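Long-range contacts in short-chain dehydrogenase/reductase SDR (PDB 5IG2), which binds NAD in a Rossmann fold and probably catalyses NAD(P)-dependent oxidation or reduction at CH-OH groups: residues Gly14-Ile19 with Gly38-Leu43; Glu64-Arg69 with Leu86-Lys91; Ala112-Trp117 with Arg208-Ala213. All blocks are in the same frame, centred on the assembly; numbering follows the deposited sequence.

In the fold
Interactions 1 and 2 build one edge of the Rossmann sheet, where the strands run side by side in the order 65-69, 40-45, 16-20. Their centres lie 8 Å apart, and they meet directly through strand 40-45: the amide of Leu41 faces the carbonyl of Glu64, N to O 2.8 Å, and the ring of Phe89 packs on the same strand. Interaction 3 sits across the NAD site, its centre about 30 Å from that of interaction 1 and 28 Å from that of interaction 2. It alone touches the dinucleotide, through Arg208 and Val209. Interaction 1 approaches the cofactor at the C-terminal end of its strands, where the side chain of Ile19 is about 9 Å from NAD.

Interaction 1 (Gly14-Ile19 with Gly38-Leu43); sequences GKVAVI and GMKLVL
Lys40 and Val42 on one face of the sheet, and Ala17 on the other, carry the pairing of the first two parallel strands of the Rossmann fold, joined by helix 25-36 in a beta-alpha-beta unit. The backbone of Ala17 is bonded twice: its N donates to Lys40 O at 2.9 Å, nearly straight at 171°, and its O accepts from Val42 N. Lys40 N to Lys15 O and Ile19 N to Val42 O continue the parallel pattern on either side.

Val42 lies alongside Val18, both side chains pointing the same way, and the two meet where Val18 CG2 comes 3.9 Å from Val42 CB. Lys40 CB instead passes Val16 CG2 at a slant, and its extended chain brings CE within 4.0 Å of Gly14 O. Phe89 and Leu81 of helix 75-89 pack against this face.

Met39, the loop residue just before the strand, turns at its last torsion (chi3 75°), which brings CE over to the neighbouring segment, 3.7 Å from Lys15 CB, with SD and CE both beside the methyl of Ala17. Further along, beneath helix 25-36, Ile19 and Leu43 lie side by side, with Ile19 CD1 3.7 Å from Leu43 CD2.

Interaction 2 (Glu64-Arg69 with Leu86-Lys91); sequences EVIGVR and LEAFGK
Ile66 and Ala88 make the closest apolar contact between strand 65-69 and the last turn of helix 75-89, with Ile66 CD1 3.7 Å from Ala88 CB. Both side chains leave their backbones toward the opposing segment. In Ile66, CG1 stands between the backbone N and the carbonyl carbon (chi1 65°), and the chain then runs out extended, so that its terminal methyl reaches the helix. Phe89 joins this apolar patch more loosely, its CE2 lying 4.5 Å from Ile66 CG1. The methyl of Ala88 also rests over one face of its neighbour's ring, 3.9 Å above the plane and offset toward the rim, which places Ala88 against both the ring and the isoleucine.

The remaining contacts set polar atoms of Glu64 and Val65 against the Phe89 ring. Glu64 crosses the ring obliquely, its carboxylate plane turned 78° from the ring plane, and OE1 comes 3.8 Å from Phe89 CE1. The backbone approaches as well: Glu64 O is 3.9 Å from Phe89 CZ, while Val65 N lies at the ring edge, near its plane. These are van der Waals contacts; the backbone hydrogen bonds of Glu64, Ile66 and Val68 go to Leu41 and Leu43 of strand 40-45.

Within the helical segment the backbone closes its final turn, Gly90 N donating to Leu86 O at 2.8 Å. Gly90 then leaves the helix with positive phi. Phe89 also touches Lys40 and Val42, so the ring spans two neighbouring strands. This is a helix packed on one face of a parallel sheet at its edge strand, the layered alpha/beta packing of the Rossmann fold in short-chain dehydrogenases.

Interaction 3 (Ala112-Trp117 with Arg208-Ala213); sequences ANDWAW and RVRPEA. With NAD (nicotinamide-adenine-dinucleotide), chain F.
Arg210 lies across the indole of Trp117 at about a right angle, joining the start of helix 112-140 to the loop that follows strand 189-194 in this Rossmann fold and borders the NAD pocket. Its aliphatic part makes a CH-pi contact: CB sits over the face of the tryptophan six-membered ring, 3.8 Å from the centroid. A bend at chi3 (-71°) then carries the guanidinium on to the other rim of that ring, where Trp117 CE3 lies beneath its centre; the two planes are tilted 37° apart.

The guanidinium grips Asp114 end-on, NH1 and NH2 both on OD1, with the carboxylate plane turned 65° away. NH2 reaches OD1 at 2.8 Å from the anti side, somewhat out of the carboxylate plane, and NH1 at 3.0 Å, nearly in line with the C-O bond. Glu207 forms a second salt bridge with NH2, probably sharing in balancing the charge, and Asn216 is a third donor to OD1.

Pro211 CD packs on Trp117 CD1 at 3.6 Å. In the indole plane, a water accepts from NE1 and donates to Val209 O. Arg208, the residue before Val209, extends to the cofactor, NH2 donating nearly straight to NAD O1A at 3.0 Å.

Interaction 1 (Gly14-Ile19 with Gly38-Leu43)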
loop_
_atom_site.group_PDB
_atom_site.type_symbol
_atom_site.label_atom_id
_atom_site.label_comp_id
_atom_site.label_asym_id
_atom_site.label_seq_id
_atom_site.Cartn_x
_atom_site.Cartn_y
_atom_site.Cartn_z
ATOM N N GLY B 14 -16.455 49.014 -11.149
ATOM C CA GLY B 14 -16.509 49.812 -12.356
ATOM C C GLY B 14 -15.578 51.008 -12.396
ATOM O O GLY B 14 -15.518 51.685 -13.432
ATOM N N LYS B 15 -14.858 51.300 -11.308
ATOM C CA LYS B 15 -13.913 52.409 -11.243
ATOM C C LYS B 15 -12.522 51.974 -11.718
ATOM O O LYS B 15 -12.223 50.784 -11.846
ATOM C CB LYS B 15 -13.833 52.957 -9.822
ATOM C CG LYS B 15 -15.179 53.312 -9.220
ATOM C CD LYS B 15 -15.862 54.403 -9.996
ATOM C CE LYS B 15 -17.152 54.811 -9.322
ATOM N NZ LYS B 15 -17.791 55.933 -10.076
ATOM N N VAL B 16 -11.659 52.960 -11.967
ATOM C CA VAL B 16 -10.346 52.725 -12.563
ATOM C C VAL B 16 -9.257 52.932 -11.516
ATOM O O VAL B 16 -9.160 54.008 -10.910
ATOM C CB VAL B 16 -10.111 53.639 -13.775
ATOM C CG1 VAL B 16 -8.732 53.401 -14.348
ATOM C CG2 VAL B 16 -11.182 53.387 -14.827
ATOM N N ALA B 17 -8.417 51.914 -11.333
ATOM C CA ALA B 17 -7.259 51.988 -10.448
ATOM C C ALA B 17 -5.973 51.964 -11.267
ATOM O O ALA B 17 -5.828 51.146 -12.182
ATOM C CB ALA B 17 -7.259 50.837 -9.442
ATOM N N VAL B 18 -5.061 52.878 -10.951
ATOM C CA VAL B 18 -3.703 52.892 -11.487
ATOM C C VAL B 18 -2.775 52.499 -10.350
ATOM O O VAL B 18 -2.801 53.127 -9.281
ATOM C CB VAL B 18 -3.324 54.277 -12.044
ATOM C CG1 VAL B 18 -1.850 54.311 -12.476
ATOM C CG2 VAL B 18 -4.242 54.664 -13.196
ATOM N N ILE B 19 -1.958 51.471 -10.572
ATOM C CA ILE B 19 -1.091 50.931 -9.531
ATOM C C ILE B 19 0.331 50.872 -10.061
ATOM O O ILE B 19 0.588 50.221 -11.082
ATOM C CB ILE B 19 -1.536 49.535 -9.074
ATOM C CG1 ILE B 19 -2.974 49.566 -8.560
ATOM C CG2 ILE B 19 -0.577 48.997 -8.017
ATOM C CD1 ILE B 19 -3.653 48.203 -8.634
ATOM N N GLY B 38 -14.144 44.483 -8.921
ATOM C CA GLY B 38 -14.681 44.923 -10.190
ATOM C C GLY B 38 -14.038 46.164 -10.757
ATOM O O GLY B 38 -14.625 46.793 -11.646
ATOM N N MET B 39 -12.854 46.535 -10.281
ATOM C CA MET B 39 -12.169 47.703 -10.814
ATOM C C MET B 39 -11.476 47.376 -12.133
ATOM O O MET B 39 -11.025 46.251 -12.358
ATOM C CB MET B 39 -11.135 48.229 -9.819
ATOM C CG MET B 39 -11.655 48.484 -8.418
ATOM S SD MET B 39 -10.519 49.578 -7.532
ATOM C CE MET B 39 -10.943 51.127 -8.343
ATOM N N LYS B 40 -11.412 48.378 -13.011
ATOM C CA LYS B 40 -10.555 48.323 -14.190
ATOM C C LYS B 40 -9.143 48.718 -13.785
ATOM O O LYS B 40 -8.958 49.635 -12.987
ATOM C CB LYS B 40 -11.088 49.260 -15.272
ATOM C CG LYS B 40 -12.521 48.935 -15.687
ATOM C CD LYS B 40 -13.149 50.051 -16.496
ATOM C CE LYS B 40 -14.587 49.716 -16.837
ATOM N NZ LYS B 40 -15.157 50.669 -17.820
ATOM N N LEU B 41 -8.143 48.005 -14.307
ATOM C CA LEU B 41 -6.784 48.093 -13.776
ATOM C C LEU B 41 -5.814 48.624 -14.819
ATOM O O LEU B 41 -5.778 48.124 -15.950
ATOM C CB LEU B 41 -6.280 46.735 -13.276
ATOM C CG LEU B 41 -7.132 46.074 -12.194
ATOM C CD1 LEU B 41 -6.589 44.693 -11.878
ATOM C CD2 LEU B 41 -7.190 46.951 -10.937
ATOM N N VAL B 42 -5.021 49.622 -14.420
ATOM C CA VAL B 42 -3.870 50.103 -15.183
ATOM C C VAL B 42 -2.638 49.827 -14.330
ATOM O O VAL B 42 -2.422 50.493 -13.310
ATOM C CB VAL B 42 -3.994 51.593 -15.534
ATOM C CG1 VAL B 42 -2.788 52.066 -16.339
ATOM C CG2 VAL B 42 -5.295 51.845 -16.302
ATOM N N LEU B 43 -1.841 48.836 -14.720
ATOM C CA LEU B 43 -0.743 48.345 -13.894
ATOM C C LEU B 43 0.592 48.768 -14.491
ATOM O O LEU B 43 0.816 48.613 -15.695
ATOM C CB LEU B 43 -0.815 46.824 -13.755
ATOM C CG LEU B 43 -2.156 46.273 -13.243
ATOM C CD1 LEU B 43 -2.077 44.774 -12.997
ATOM C CD2 LEU B 43 -2.598 46.998 -11.980
#

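Interaction 2 (Glu64-Arg69 with Leu86-Lys91)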
loop_
_atom_site.group_PDB
_atom_site.type_symbol
_atom_site.label_atom_id
_atom_site.label_comp_id
_atom_site.label_asym_id
_atom_site.label_seq_id
_atom_site.Cartn_x
_atom_site.Cartn_y
_atom_site.Cartn_z
ATOM N N GLU B 64 -10.499 43.419 -16.430
ATOM C CA GLU B 64 -10.161 44.418 -17.442
ATOM C C GLU B 64 -8.889 45.120 -16.988
ATOM O O GLU B 64 -8.917 45.904 -16.036
ATOM C CB GLU B 64 -11.270 45.445 -17.621
ATOM C CG GLU B 64 -12.483 44.990 -18.360
ATOM C CD GLU B 64 -13.441 46.140 -18.565
ATOM O OE1 GLU B 64 -13.181 46.965 -19.467
ATOM O OE2 GLU B 64 -14.424 46.240 -17.801
ATOM N N VAL B 65 -7.783 44.859 -17.673
ATOM C CA VAL B 65 -6.470 45.268 -17.186
ATOM C C VAL B 65 -5.580 45.584 -18.380
ATOM O O VAL B 65 -5.640 44.905 -19.410
ATOM C CB VAL B 65 -5.855 44.163 -16.296
ATOM C CG1 VAL B 65 -5.849 42.830 -17.025
ATOM C CG2 VAL B 65 -4.441 44.534 -15.853
ATOM N N ILE B 66 -4.769 46.633 -18.248
ATOM C CA ILE B 66 -3.649 46.862 -19.149
ATOM C C ILE B 66 -2.383 47.004 -18.317
ATOM O O ILE B 66 -2.417 47.451 -17.165
ATOM C CB ILE B 66 -3.838 48.102 -20.055
ATOM C CG1 ILE B 66 -3.874 49.387 -19.218
ATOM C CG2 ILE B 66 -5.072 47.951 -20.919
ATOM C CD1 ILE B 66 -3.866 50.660 -20.041
ATOM N N GLY B 67 -1.260 46.592 -18.903
ATOM C CA GLY B 67 0.038 46.736 -18.276
ATOM C C GLY B 67 0.922 47.668 -19.079
ATOM O O GLY B 67 1.032 47.529 -20.301
ATOM N N VAL B 68 1.556 48.625 -18.413
ATOM C CA VAL B 68 2.340 49.656 -19.078
ATOM C C VAL B 68 3.688 49.728 -18.378
ATOM O O VAL B 68 3.769 50.207 -17.239
ATOM C CB VAL B 68 1.649 51.025 -19.043
ATOM C CG1 VAL B 68 2.512 52.080 -19.769
ATOM C CG2 VAL B 68 0.243 50.947 -19.637
ATOM N N ARG B 69 4.745 49.278 -19.055
ATOM C CA ARG B 69 6.082 49.429 -18.502
ATOM C C ARG B 69 6.362 50.908 -18.246
ATOM O O ARG B 69 6.234 51.741 -19.150
ATOM C CB ARG B 69 7.123 48.831 -19.445
ATOM C CG ARG B 69 8.526 48.852 -18.866
ATOM C CD ARG B 69 9.583 48.564 -19.911
ATOM N NE ARG B 69 10.746 47.912 -19.318
ATOM C CZ ARG B 69 11.767 48.556 -18.768
ATOM N NH1 ARG B 69 11.775 49.883 -18.737
ATOM N NH2 ARG B 69 12.779 47.872 -18.247
ATOM N N LEU B 86 -6.215 56.972 -19.472
ATOM C CA LEU B 86 -7.364 57.680 -20.024
ATOM C C LEU B 86 -7.757 57.119 -21.381
ATOM O O LEU B 86 -8.949 57.037 -21.703
ATOM C CB LEU B 86 -7.054 59.174 -20.121
ATOM C CG LEU B 86 -6.782 59.859 -18.773
ATOM C CD1 LEU B 86 -6.453 61.333 -18.960
ATOM C CD2 LEU B 86 -7.969 59.689 -17.833
ATOM N N GLU B 87 -6.771 56.717 -22.191
ATOM C CA GLU B 87 -7.081 56.150 -23.501
ATOM C C GLU B 87 -7.811 54.812 -23.365
ATOM O O GLU B 87 -8.747 54.531 -24.122
ATOM C CB GLU B 87 -5.793 56.011 -24.319
ATOM C CG GLU B 87 -5.931 55.270 -25.642
ATOM C CD GLU B 87 -6.947 55.900 -26.592
ATOM O OE1 GLU B 87 -7.558 55.152 -27.391
ATOM O OE2 GLU B 87 -7.135 57.137 -26.542
ATOM N N ALA B 88 -7.430 53.992 -22.380
ATOM C CA ALA B 88 -8.072 52.690 -22.229
ATOM C C ALA B 88 -9.418 52.787 -21.519
ATOM O O ALA B 88 -10.365 52.094 -21.894
ATOM C CB ALA B 88 -7.153 51.729 -21.471
ATOM N N PHE B 89 -9.529 53.620 -20.484
ATOM C CA PHE B 89 -10.715 53.587 -19.644
ATOM C C PHE B 89 -11.370 54.940 -19.403
ATOM O O PHE B 89 -12.406 54.985 -18.731
ATOM C CB PHE B 89 -10.383 52.947 -18.288
ATOM C CG PHE B 89 -9.859 51.548 -18.390
ATOM C CD1 PHE B 89 -10.613 50.554 -18.998
ATOM C CD2 PHE B 89 -8.615 51.219 -17.865
ATOM C CE1 PHE B 89 -10.136 49.255 -19.082
ATOM C CE2 PHE B 89 -8.129 49.918 -17.954
ATOM C CZ PHE B 89 -8.893 48.936 -18.558
ATOM N N GLY B 90 -10.797 56.040 -19.901
ATOM C CA GLY B 90 -11.436 57.345 -19.844
ATOM C C GLY B 90 -11.365 58.085 -18.518
ATOM O O GLY B 90 -11.632 59.294 -18.492
ATOM N N LYS B 91 -11.019 57.408 -17.425
ATOM C CA LYS B 91 -11.074 57.970 -16.083
ATOM C C LYS B 91 -9.943 57.368 -15.265
ATOM O O LYS B 91 -9.430 56.294 -15.587
ATOM C CB LYS B 91 -12.403 57.662 -15.374
ATOM C CG LYS B 91 -13.683 57.980 -16.140
ATOM C CD LYS B 91 -14.105 59.426 -15.944
ATOM C CE LYS B 91 -15.504 59.682 -16.506
ATOM N NZ LYS B 91 -16.560 58.899 -15.788
#

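Interaction 3 (Ala112-Trp117 with Arg208-Ala213)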
loop_
_atom_site.group_PDB
_atom_site.type_symbol
_atom_site.label_atom_id
_atom_site.label_comp_id
_atom_site.label_asym_id
_atom_site.label_seq_id
_atom_site.Cartn_x
_atom_site.Cartn_y
_atom_site.Cartn_z
ATOM N N ALA B 112 26.533 58.749 -4.014
ATOM C CA ALA B 112 25.589 59.692 -4.609
ATOM C C ALA B 112 24.552 58.963 -5.455
ATOM O O ALA B 112 23.364 59.315 -5.445
ATOM C CB ALA B 112 26.336 60.731 -5.454
ATOM N N ASN B 113 24.983 57.934 -6.191
ATOM C CA ASN B 113 24.050 57.159 -7.004
ATOM C C ASN B 113 22.989 56.485 -6.139
ATOM O O ASN B 113 21.833 56.344 -6.561
ATOM C CB ASN B 113 24.801 56.109 -7.831
ATOM C CG ASN B 113 25.443 56.681 -9.087
ATOM O OD1 ASN B 113 25.190 57.825 -9.475
ATOM N ND2 ASN B 113 26.270 55.873 -9.737
ATOM N N ASP B 114 23.365 56.032 -4.938
ATOM C CA ASP B 114 22.379 55.420 -4.049
ATOM C C ASP B 114 21.286 56.419 -3.687
ATOM O O ASP B 114 20.092 56.092 -3.710
ATOM C CB ASP B 114 23.042 54.895 -2.774
ATOM C CG ASP B 114 23.967 53.710 -3.016
ATOM O OD1 ASP B 114 23.790 52.976 -4.013
ATOM O OD2 ASP B 114 24.886 53.525 -2.183
ATOM N N TRP B 115 21.687 57.640 -3.321
ATOM C CA TRP B 115 20.715 58.681 -3.003
ATOM C C TRP B 115 19.825 58.985 -4.204
ATOM O O TRP B 115 18.601 59.075 -4.074
ATOM C CB TRP B 115 21.430 59.953 -2.547
ATOM C CG TRP B 115 22.060 59.886 -1.188
ATOM C CD1 TRP B 115 23.347 59.534 -0.896
ATOM C CD2 TRP B 115 21.442 60.220 0.062
ATOM N NE1 TRP B 115 23.560 59.600 0.461
ATOM C CE2 TRP B 115 22.410 60.024 1.072
ATOM C CE3 TRP B 115 20.167 60.658 0.427
ATOM C CZ2 TRP B 115 22.139 60.253 2.426
ATOM C CZ3 TRP B 115 19.900 60.882 1.773
ATOM C CH2 TRP B 115 20.880 60.678 2.755
ATOM N N ALA B 116 20.431 59.180 -5.378
ATOM C CA ALA B 116 19.650 59.496 -6.571
ATOM C C ALA B 116 18.667 58.378 -6.913
ATOM O O ALA B 116 17.537 58.641 -7.344
ATOM C CB ALA B 116 20.586 59.756 -7.751
ATOM N N TRP B 117 19.088 57.124 -6.755
ATOM C CA TRP B 117 18.224 56.002 -7.098
ATOM C C TRP B 117 17.014 55.944 -6.172
ATOM O O TRP B 117 15.862 55.955 -6.627
ATOM C CB TRP B 117 19.016 54.698 -7.024
ATOM C CG TRP B 117 18.195 53.452 -7.293
ATOM C CD1 TRP B 117 17.228 53.292 -8.244
ATOM C CD2 TRP B 117 18.277 52.205 -6.586
ATOM N NE1 TRP B 117 16.714 52.013 -8.183
ATOM C CE2 TRP B 117 17.338 51.328 -7.171
ATOM C CE3 TRP B 117 19.057 51.743 -5.516
ATOM C CZ2 TRP B 117 17.161 50.007 -6.728
ATOM C CZ3 TRP B 117 18.874 50.431 -5.065
ATOM C CH2 TRP B 117 17.932 49.579 -5.674
ATOM N N ARG B 208 17.725 44.458 -8.236
ATOM C CA ARG B 208 17.427 43.864 -9.537
ATOM C C ARG B 208 16.886 44.895 -10.518
ATOM O O ARG B 208 17.015 44.705 -11.733
ATOM C CB ARG B 208 16.438 42.691 -9.390
ATOM C CG ARG B 208 14.965 43.088 -9.183
ATOM C CD ARG B 208 14.091 41.906 -8.663
ATOM N NE ARG B 208 12.693 42.281 -8.402
ATOM C CZ ARG B 208 12.249 42.839 -7.267
ATOM N NH1 ARG B 208 13.087 43.108 -6.266
ATOM N NH2 ARG B 208 10.962 43.143 -7.121
ATOM N N VAL B 209 16.283 45.989 -10.030
ATOM C CA VAL B 209 15.755 47.025 -10.913
ATOM C C VAL B 209 16.492 48.354 -10.746
ATOM O O VAL B 209 15.961 49.400 -11.119
ATOM C CB VAL B 209 14.234 47.217 -10.734
ATOM C CG1 VAL B 209 13.466 46.000 -11.239
ATOM C CG2 VAL B 209 13.884 47.549 -9.283
ATOM N N ARG B 210 17.701 48.347 -10.194
ATOM C CA ARG B 210 18.495 49.569 -10.213
ATOM C C ARG B 210 18.945 49.826 -11.647
ATOM O O ARG B 210 19.450 48.905 -12.305
ATOM C CB ARG B 210 19.708 49.476 -9.283
ATOM C CG ARG B 210 20.574 50.747 -9.281
ATOM C CD ARG B 210 21.995 50.494 -8.764
ATOM N NE ARG B 210 22.021 50.235 -7.329
ATOM C CZ ARG B 210 22.387 51.117 -6.404
ATOM N NH1 ARG B 210 22.786 52.340 -6.755
ATOM N NH2 ARG B 210 22.363 50.772 -5.120
ATOM N N PRO B 211 18.756 51.037 -12.176
ATOM C CA PRO B 211 19.173 51.307 -13.557
ATOM C C PRO B 211 20.683 51.271 -13.683
ATOM O O PRO B 211 21.415 51.580 -12.739
ATOM C CB PRO B 211 18.628 52.713 -13.830
ATOM C CG PRO B 211 18.452 53.313 -12.510
ATOM C CD PRO B 211 18.090 52.198 -11.568
ATOM N N GLU B 212 21.143 50.887 -14.877
ATOM C CA GLU B 212 22.575 50.705 -15.091
ATOM C C GLU B 212 23.340 51.993 -14.826
ATOM O O GLU B 212 24.456 51.965 -14.293
ATOM C CB GLU B 212 22.831 50.197 -16.512
ATOM C CG GLU B 212 24.308 50.106 -16.913
ATOM C CD GLU B 212 25.040 48.901 -16.314
ATOM O OE1 GLU B 212 26.291 48.849 -16.424
ATOM O OE2 GLU B 212 24.373 48.007 -15.743
ATOM N N ALA B 213 22.746 53.139 -15.163
ATOM C CA ALA B 213 23.447 54.404 -14.989
ATOM C C ALA B 213 23.707 54.736 -13.523
ATOM O O ALA B 213 24.599 55.534 -13.232
ATOM C CB ALA B 213 22.657 55.530 -15.651
HETATM P PA NAD F . 8.488 44.652 -4.347
HETATM O O1A NAD F . 9.907 44.598 -4.758
HETATM O O2A NAD F . 7.829 43.270 -4.223
HETATM O O5B NAD F . 7.587 45.565 -5.290
HETATM C C5B NAD F . 8.019 46.883 -5.677
HETATM C C4B NAD F . 7.918 46.955 -7.175
HETATM O O4B NAD F . 8.309 48.275 -7.616
HETATM C C3B NAD F . 8.791 45.953 -7.951
HETATM O O3B NAD F . 8.012 45.161 -8.839
HETATM C C2B NAD F . 9.766 46.849 -8.731
HETATM O O2B NAD F . 10.082 46.324 -10.015
HETATM C C1B NAD F . 8.953 48.128 -8.863
HETATM N N9A NAD F . 9.746 49.321 -9.131
HETATM C C8A NAD F . 10.962 49.652 -8.594
HETATM N N7A NAD F . 11.499 50.732 -9.111
HETATM C C5A NAD F . 10.566 51.143 -10.051
HETATM C C6A NAD F . 10.543 52.223 -10.952
HETATM N N6A NAD F . 11.562 53.070 -11.121
HETATM N N1A NAD F . 9.443 52.374 -11.723
HETATM C C2A NAD F . 8.448 51.487 -11.606
HETATM N N3A NAD F . 8.369 50.412 -10.811
HETATM C C4A NAD F . 9.471 50.294 -10.059
HETATM O O3 NAD F . 8.366 45.403 -2.951
HETATM P PN NAD F . 7.102 45.915 -2.118
HETATM O O1N NAD F . 5.851 45.370 -2.702
HETATM O O2N NAD F . 7.403 45.658 -0.692
HETATM O O5D NAD F . 7.224 47.477 -2.404
HETATM C C5D NAD F . 6.053 48.314 -2.523
HETATM C C4D NAD F . 6.227 49.498 -1.602
HETATM O O4D NAD F . 6.085 49.087 -0.221
HETATM C C3D NAD F . 7.578 50.218 -1.698
HETATM O O3D NAD F . 7.367 51.625 -1.704
HETATM C C2D NAD F . 8.277 49.806 -0.401
HETATM O O2D NAD F . 9.225 50.789 -0.004
HETATM C C1D NAD F . 7.071 49.743 0.524
HETATM N N1N NAD F . 7.257 48.988 1.856
HETATM C C2N NAD F . 7.584 47.684 1.822
HETATM C C3N NAD F . 7.715 46.972 3.001
HETATM C C7N NAD F . 7.922 45.490 3.047
HETATM O O7N NAD F . 8.359 44.971 4.086
HETATM N N7N NAD F . 7.739 44.801 1.932
HETATM C C4N NAD F . 7.493 47.631 4.204
HETATM C C5N NAD F . 7.140 48.970 4.206
HETATM C C6N NAD F . 7.032 49.640 3.014
HETATM O O HOH W 1 14.285 51.278 -9.812
#